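Local coordinates for cupin 2 conserved barrel domain protein (Leptotrichia buccalis, PDB 3RNS) that is of unknown function but probably carries two cupin beta-barrel domains in one chain, at residues 59-73 with 91-105. Numbering follows the deposited sequence.
Sequences RYYYCFNGNGEIFIE and HNYSIEARDNLKLIE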
loop_
_atom_site.group_PDB
_atom_site.type_symbol
_atom_site.label_atom_id
_atom_site.label_comp_id
_atom_site.label_asym_id
_atom_site.label_seq_id
_atom_site.Cartn_x
_atom_site.Cartn_y
_atom_site.Cartn_z
ATOM N N ARG A 59 -8.052 8.912 -5.301
ATOM C CA ARG A 59 -7.877 8.021 -4.171
ATOM C C ARG A 59 -7.619 6.614 -4.696
ATOM O O ARG A 59 -8.220 6.191 -5.706
ATOM C CB ARG A 59 -9.128 7.991 -3.317
ATOM C CG ARG A 59 -9.554 9.330 -2.727
ATOM C CD ARG A 59 -8.768 9.654 -1.474
ATOM N NE ARG A 59 -9.118 10.951 -0.880
ATOM C CZ ARG A 59 -8.605 12.128 -1.258
ATOM N NH1 ARG A 59 -7.760 12.215 -2.281
ATOM N NH2 ARG A 59 -8.957 13.237 -0.623
ATOM N N TYR A 60 -6.721 5.914 -4.020
ATOM C CA TYR A 60 -6.359 4.556 -4.329
ATOM C C TYR A 60 -6.460 3.762 -3.027
ATOM O O TYR A 60 -6.128 4.272 -1.956
ATOM C CB TYR A 60 -4.915 4.478 -4.847
ATOM C CG TYR A 60 -4.653 5.433 -5.972
ATOM C CD1 TYR A 60 -4.829 5.049 -7.272
ATOM C CD2 TYR A 60 -4.235 6.727 -5.719
ATOM C CE1 TYR A 60 -4.642 5.962 -8.335
ATOM C CE2 TYR A 60 -4.032 7.638 -6.756
ATOM C CZ TYR A 60 -4.247 7.246 -8.060
ATOM O OH TYR A 60 -4.020 8.140 -9.093
ATOM N N TYR A 61 -6.897 2.516 -3.142
ATOM C CA TYR A 61 -7.113 1.628 -2.031
ATOM C C TYR A 61 -6.442 0.328 -2.300
ATOM O O TYR A 61 -6.590 -0.217 -3.421
ATOM C CB TYR A 61 -8.610 1.368 -1.862
ATOM C CG TYR A 61 -9.328 2.592 -1.349
ATOM C CD1 TYR A 61 -9.278 2.917 -0.010
ATOM C CD2 TYR A 61 -9.999 3.458 -2.216
ATOM C CE1 TYR A 61 -9.896 4.032 0.491
ATOM C CE2 TYR A 61 -10.628 4.590 -1.725
ATOM C CZ TYR A 61 -10.566 4.859 -0.366
ATOM O OH TYR A 61 -11.127 5.977 0.162
ATOM N N TYR A 62 -5.724 -0.171 -1.299
ATOM C CA TYR A 62 -5.243 -1.564 -1.297
ATOM C C TYR A 62 -5.877 -2.271 -0.112
ATOM O O TYR A 62 -5.769 -1.803 1.041
ATOM C CB TYR A 62 -3.702 -1.615 -1.234
ATOM C CG TYR A 62 -3.199 -3.040 -1.113
ATOM C CD1 TYR A 62 -3.326 -3.928 -2.190
ATOM C CD2 TYR A 62 -2.712 -3.539 0.076
ATOM C CE1 TYR A 62 -2.946 -5.227 -2.100
ATOM C CE2 TYR A 62 -2.295 -4.891 0.167
ATOM C CZ TYR A 62 -2.437 -5.713 -0.927
ATOM O OH TYR A 62 -2.064 -7.017 -0.910
ATOM N N CYS A 63 -6.570 -3.379 -0.370
ATOM C CA CYS A 63 -7.274 -4.115 0.681
ATOM C C CYS A 63 -6.379 -5.217 1.224
ATOM O O CYS A 63 -5.897 -6.090 0.462
ATOM C CB CYS A 63 -8.575 -4.699 0.126
ATOM S SG CYS A 63 -9.434 -5.732 1.256
ATOM N N PHE A 64 -6.135 -5.182 2.528
ATOM C CA PHE A 64 -5.324 -6.189 3.173
ATOM C C PHE A 64 -6.082 -7.077 4.177
ATOM O O PHE A 64 -5.464 -7.848 4.910
ATOM C CB PHE A 64 -4.047 -5.521 3.766
ATOM C CG PHE A 64 -4.282 -4.514 4.880
ATOM C CD1 PHE A 64 -4.472 -3.142 4.606
ATOM C CD2 PHE A 64 -4.199 -4.921 6.215
ATOM C CE1 PHE A 64 -4.641 -2.273 5.618
ATOM C CE2 PHE A 64 -4.337 -4.018 7.234
ATOM C CZ PHE A 64 -4.577 -2.700 6.949
ATOM N N ASN A 65 -7.406 -7.006 4.186
ATOM C CA ASN A 65 -8.222 -7.896 5.023
ATOM C C ASN A 65 -9.654 -7.727 4.633
ATOM O O ASN A 65 -10.151 -6.588 4.467
ATOM C CB ASN A 65 -8.140 -7.578 6.541
ATOM C CG ASN A 65 -8.529 -8.787 7.431
ATOM O OD1 ASN A 65 -7.772 -9.739 7.555
ATOM N ND2 ASN A 65 -9.684 -8.708 8.092
ATOM N N GLY A 66 -10.335 -8.864 4.572
ATOM C CA GLY A 66 -11.772 -8.872 4.464
ATOM C C GLY A 66 -12.310 -8.608 3.089
ATOM O O GLY A 66 -11.616 -8.766 2.076
ATOM N N ASN A 67 -13.575 -8.199 3.069
ATOM C CA ASN A 67 -14.363 -8.074 1.857
ATOM C C ASN A 67 -15.247 -6.895 2.000
ATOM O O ASN A 67 -15.793 -6.729 3.054
ATOM C CB ASN A 67 -15.325 -9.281 1.712
ATOM C CG ASN A 67 -14.606 -10.546 1.392
ATOM O OD1 ASN A 67 -14.173 -10.755 0.253
ATOM N ND2 ASN A 67 -14.438 -11.396 2.398
ATOM N N GLY A 68 -15.474 -6.162 0.925
ATOM C CA GLY A 68 -16.471 -5.120 0.927
ATOM C C GLY A 68 -16.980 -4.727 -0.434
ATOM O O GLY A 68 -16.683 -5.383 -1.426
ATOM N N GLU A 69 -17.760 -3.648 -0.457
ATOM C CA GLU A 69 -18.413 -3.152 -1.659
ATOM C C GLU A 69 -18.199 -1.635 -1.759
ATOM O O GLU A 69 -18.313 -0.923 -0.752
ATOM C CB GLU A 69 -19.897 -3.499 -1.614
ATOM C CG GLU A 69 -20.130 -5.000 -1.391
ATOM C CD GLU A 69 -21.586 -5.463 -1.612
ATOM O OE1 GLU A 69 -22.530 -4.841 -1.076
ATOM O OE2 GLU A 69 -21.782 -6.485 -2.320
ATOM N N ILE A 70 -17.856 -1.161 -2.955
ATOM C CA ILE A 70 -17.659 0.254 -3.187
ATOM C C ILE A 70 -18.740 0.678 -4.142
ATOM O O ILE A 70 -18.958 0.008 -5.137
ATOM C CB ILE A 70 -16.296 0.580 -3.824
ATOM C CG1 ILE A 70 -15.187 -0.381 -3.350
ATOM C CG2 ILE A 70 -15.892 2.020 -3.495
ATOM C CD1 ILE A 70 -14.536 -0.006 -2.027
ATOM N N PHE A 71 -19.447 1.751 -3.832
ATOM C CA PHE A 71 -20.452 2.260 -4.735
ATOM C C PHE A 71 -19.960 3.604 -5.164
ATOM O O PHE A 71 -19.874 4.505 -4.346
ATOM C CB PHE A 71 -21.800 2.388 -4.053
ATOM C CG PHE A 71 -22.280 1.116 -3.410
ATOM C CD1 PHE A 71 -23.160 0.267 -4.074
ATOM C CD2 PHE A 71 -21.857 0.773 -2.120
ATOM C CE1 PHE A 71 -23.612 -0.902 -3.461
ATOM C CE2 PHE A 71 -22.289 -0.389 -1.504
ATOM C CZ PHE A 71 -23.170 -1.234 -2.173
ATOM N N ILE A 72 -19.582 3.716 -6.434
ATOM C CA ILE A 72 -19.066 4.961 -6.997
ATOM C C ILE A 72 -20.167 5.509 -7.867
ATOM O O ILE A 72 -20.640 4.804 -8.770
ATOM C CB ILE A 72 -17.802 4.746 -7.881
ATOM C CG1 ILE A 72 -16.920 3.623 -7.324
ATOM C CG2 ILE A 72 -17.021 6.047 -8.016
ATOM C CD1 ILE A 72 -15.487 3.622 -7.843
ATOM N N GLU A 73 -20.571 6.755 -7.598
ATOM C CA GLU A 73 -21.713 7.366 -8.268
ATOM C C GLU A 73 -22.673 6.248 -8.704
ATOM O O GLU A 73 -22.976 6.101 -9.899
ATOM C CB GLU A 73 -21.287 8.208 -9.503
ATOM C CG GLU A 73 -20.305 9.392 -9.266
ATOM C CD GLU A 73 -20.941 10.660 -8.682
ATOM O OE1 GLU A 73 -21.941 11.168 -9.255
ATOM O OE2 GLU A 73 -20.405 11.176 -7.677
ATOM N N HIS A 91 -15.643 12.309 -7.732
ATOM C CA HIS A 91 -16.621 11.227 -7.578
ATOM C C HIS A 91 -17.031 11.016 -6.134
ATOM O O HIS A 91 -16.176 10.837 -5.244
ATOM C CB HIS A 91 -16.083 9.926 -8.165
ATOM C CG HIS A 91 -16.046 9.919 -9.663
ATOM N ND1 HIS A 91 -14.885 10.128 -10.380
ATOM C CD2 HIS A 91 -17.030 9.753 -10.579
ATOM C CE1 HIS A 91 -15.158 10.086 -11.673
ATOM N NE2 HIS A 91 -16.453 9.860 -11.820
ATOM N N ASN A 92 -18.342 11.053 -5.904
ATOM C CA ASN A 92 -18.909 10.591 -4.654
ATOM C C ASN A 92 -18.774 9.099 -4.642
ATOM O O ASN A 92 -18.946 8.439 -5.687
ATOM C CB ASN A 92 -20.394 10.910 -4.529
ATOM C CG ASN A 92 -20.653 12.371 -4.290
ATOM O OD1 ASN A 92 -20.125 12.958 -3.348
ATOM N ND2 ASN A 92 -21.477 12.969 -5.134
ATOM N N TYR A 93 -18.461 8.569 -3.464
ATOM C CA TYR A 93 -18.459 7.132 -3.253
ATOM C C TYR A 93 -18.728 6.784 -1.796
ATOM O O TYR A 93 -18.678 7.619 -0.909
ATOM C CB TYR A 93 -17.150 6.497 -3.760
ATOM C CG TYR A 93 -15.875 6.904 -3.029
ATOM C CD1 TYR A 93 -15.168 8.044 -3.401
ATOM C CD2 TYR A 93 -15.372 6.141 -1.977
ATOM C CE1 TYR A 93 -14.014 8.418 -2.741
ATOM C CE2 TYR A 93 -14.203 6.495 -1.322
ATOM C CZ TYR A 93 -13.527 7.633 -1.715
ATOM O OH TYR A 93 -12.384 8.010 -1.057
ATOM N N SER A 94 -19.063 5.528 -1.582
ATOM C CA SER A 94 -19.138 4.979 -0.258
ATOM C C SER A 94 -18.407 3.651 -0.309
ATOM O O SER A 94 -18.308 3.037 -1.388
ATOM C CB SER A 94 -20.602 4.804 0.183
ATOM O OG SER A 94 -21.311 3.976 -0.731
ATOM N N ILE A 95 -17.898 3.226 0.849
ATOM C CA ILE A 95 -17.280 1.888 1.035
ATOM C C ILE A 95 -17.948 1.157 2.206
ATOM O O ILE A 95 -17.943 1.674 3.341
ATOM C CB ILE A 95 -15.795 1.980 1.336
ATOM C CG1 ILE A 95 -15.073 2.805 0.249
ATOM C CG2 ILE A 95 -15.160 0.588 1.431
ATOM C CD1 ILE A 95 -13.537 2.880 0.438
ATOM N N GLU A 96 -18.532 -0.011 1.921
ATOM C CA GLU A 96 -19.226 -0.822 2.914
ATOM C C GLU A 96 -18.429 -2.076 3.214
ATOM O O GLU A 96 -17.959 -2.782 2.326
ATOM C CB GLU A 96 -20.635 -1.208 2.441
ATOM C CG GLU A 96 -21.555 -0.037 2.193
ATOM C CD GLU A 96 -23.040 -0.441 1.882
ATOM O OE1 GLU A 96 -23.896 0.463 1.731
ATOM O OE2 GLU A 96 -23.342 -1.650 1.791
ATOM N N ALA A 97 -18.274 -2.355 4.487
ATOM C CA ALA A 97 -17.621 -3.574 4.930
ATOM C C ALA A 97 -18.638 -4.730 5.057
ATOM O O ALA A 97 -19.606 -4.610 5.792
ATOM C CB ALA A 97 -16.937 -3.312 6.290
ATOM N N ARG A 98 -18.379 -5.857 4.381
ATOM C CA ARG A 98 -19.199 -7.071 4.493
ATOM C C ARG A 98 -18.736 -7.947 5.645
ATOM O O ARG A 98 -19.472 -8.760 6.139
ATOM C CB ARG A 98 -19.136 -7.878 3.190
ATOM C CG ARG A 98 -19.776 -7.135 2.040
ATOM C CD ARG A 98 -21.311 -7.150 2.139
ATOM N NE ARG A 98 -21.844 -5.797 1.978
ATOM C CZ ARG A 98 -22.303 -5.023 2.945
ATOM N NH1 ARG A 98 -22.371 -5.440 4.199
ATOM N NH2 ARG A 98 -22.721 -3.812 2.637
ATOM N N ASP A 99 -17.489 -7.765 6.045
ATOM C CA ASP A 99 -16.890 -8.382 7.223
ATOM C C ASP A 99 -15.856 -7.331 7.735
ATOM O O ASP A 99 -16.054 -6.123 7.510
ATOM C CB ASP A 99 -16.232 -9.696 6.815
ATOM C CG ASP A 99 -15.260 -9.517 5.676
ATOM O OD1 ASP A 99 -14.721 -8.376 5.520
ATOM O OD2 ASP A 99 -15.039 -10.508 4.933
ATOM N N ASN A 100 -14.773 -7.734 8.396
ATOM C CA ASN A 100 -13.795 -6.726 8.873
ATOM C C ASN A 100 -12.855 -6.303 7.734
ATOM O O ASN A 100 -11.909 -6.989 7.425
ATOM C CB ASN A 100 -13.014 -7.284 10.042
ATOM C CG ASN A 100 -12.050 -6.243 10.687
ATOM O OD1 ASN A 100 -11.188 -6.660 11.451
ATOM N ND2 ASN A 100 -12.202 -4.917 10.406
ATOM N N LEU A 101 -13.178 -5.185 7.098
ATOM C CA LEU A 101 -12.497 -4.702 5.915
ATOM C C LEU A 101 -11.381 -3.770 6.329
ATOM O O LEU A 101 -11.605 -2.842 7.095
ATOM C CB LEU A 101 -13.482 -3.962 5.038
ATOM C CG LEU A 101 -12.887 -3.421 3.758
ATOM C CD1 LEU A 101 -12.364 -4.578 2.835
ATOM C CD2 LEU A 101 -13.930 -2.543 3.100
ATOM N N LYS A 102 -10.170 -4.044 5.855
ATOM C CA LYS A 102 -9.047 -3.184 6.166
ATOM C C LYS A 102 -8.431 -2.685 4.875
ATOM O O LYS A 102 -8.250 -3.445 3.904
ATOM C CB LYS A 102 -8.012 -3.909 7.030
ATOM C CG LYS A 102 -8.594 -4.338 8.407
ATOM C CD LYS A 102 -7.555 -4.948 9.275
ATOM C CE LYS A 102 -8.151 -5.455 10.605
ATOM N NZ LYS A 102 -7.042 -6.050 11.412
ATOM N N LEU A 103 -8.072 -1.413 4.859
ATOM C CA LEU A 103 -7.671 -0.754 3.613
ATOM C C LEU A 103 -6.507 0.139 3.876
ATOM O O LEU A 103 -6.464 0.822 4.939
ATOM C CB LEU A 103 -8.820 0.098 3.112
ATOM C CG LEU A 103 -10.155 -0.535 2.709
ATOM C CD1 LEU A 103 -11.161 0.540 2.449
ATOM C CD2 LEU A 103 -9.990 -1.466 1.492
ATOM N N ILE A 104 -5.558 0.178 2.937
ATOM C CA ILE A 104 -4.623 1.277 2.840
ATOM C C ILE A 104 -5.253 2.285 1.874
ATOM O O ILE A 104 -5.642 1.912 0.768
ATOM C CB ILE A 104 -3.229 0.862 2.253
ATOM C CG1 ILE A 104 -2.624 -0.330 2.992
ATOM C CG2 ILE A 104 -2.289 2.076 2.282
ATOM C CD1 ILE A 104 -1.259 -0.792 2.451
ATOM N N GLU A 105 -5.347 3.558 2.268
ATOM C CA GLU A 105 -5.879 4.601 1.434
ATOM C C GLU A 105 -4.722 5.543 1.078
ATOM O O GLU A 105 -4.070 6.065 1.954
ATOM C CB GLU A 105 -6.986 5.408 2.154
ATOM C CG GLU A 105 -7.552 6.565 1.315
ATOM C CD GLU A 105 -8.564 7.435 2.078
ATOM O OE1 GLU A 105 -8.175 8.511 2.578
ATOM O OE2 GLU A 105 -9.757 7.056 2.167
HETATM O O HOH W 1 -11.158 10.233 0.893
#
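Tyr-61 reaches from strand 59-65 across the barrel interior to strand 93-97, and its atoms can be followed outward one by one. CB lies near the carbonyl oxygen of Ile-104. With CG anti to the carbonyl carbon (chi1 -71°), the ring then runs side by side with Glu-105: CD1 meets Leu-103 CD1 at 3.9 Å, and CE1 packs on Glu-105 CG. One ring face receives Ile-95 CD1, 3.9 Å from the ring centroid and 21° off the normal, a CH-pi contact from the opposing sheet. At the tip, Tyr-61 OH donates to Glu-105 OE2 over 2.7 Å, meeting that oxygen on its anti side and 34° out of the carboxylate plane. The hydroxyl is also hydrogen-bonded to Tyr-93 OH, which approaches near the plane of the Tyr-61 ring. A water joins Tyr-93 OH to Arg-59 NE, Arg-59 NH1 bonds to the carbonyl oxygen of Glu-108, and Glu-105 OE1 is held by Tyr-38, so this polar cluster is satisfied from several sides; an acetate lies close to Glu-105.

At the far end, Asp-99 grips the turn with both oxygens: OD1 accepts from Asn-67 N at 2.7 Å through its syn lone pair, and OD2 takes Asn-67 ND2 at 2.8 Å. On the outer surface, Arg-98 NE makes a weak hydrogen bond, part of a salt bridge, to Glu-69 OE1 (3.3 Å) at the guanidinium edge; Glu-69 OE2 pairs with Lys-76 and Arg-98 with Asp-47.

Strands 59-65 and 101-105 approach to 4.5 Å between axes, 67-72 and 93-97 to 4.7 Å, as ordinary antiparallel neighbours. Each segment gives one strand to each sheet, with Tyr-61 and Ile-95 meeting between them, consistent with a cupin jelly-roll. Strands 37-44 and 83-87 flank the first pair, 49-52 and 76-80 the second.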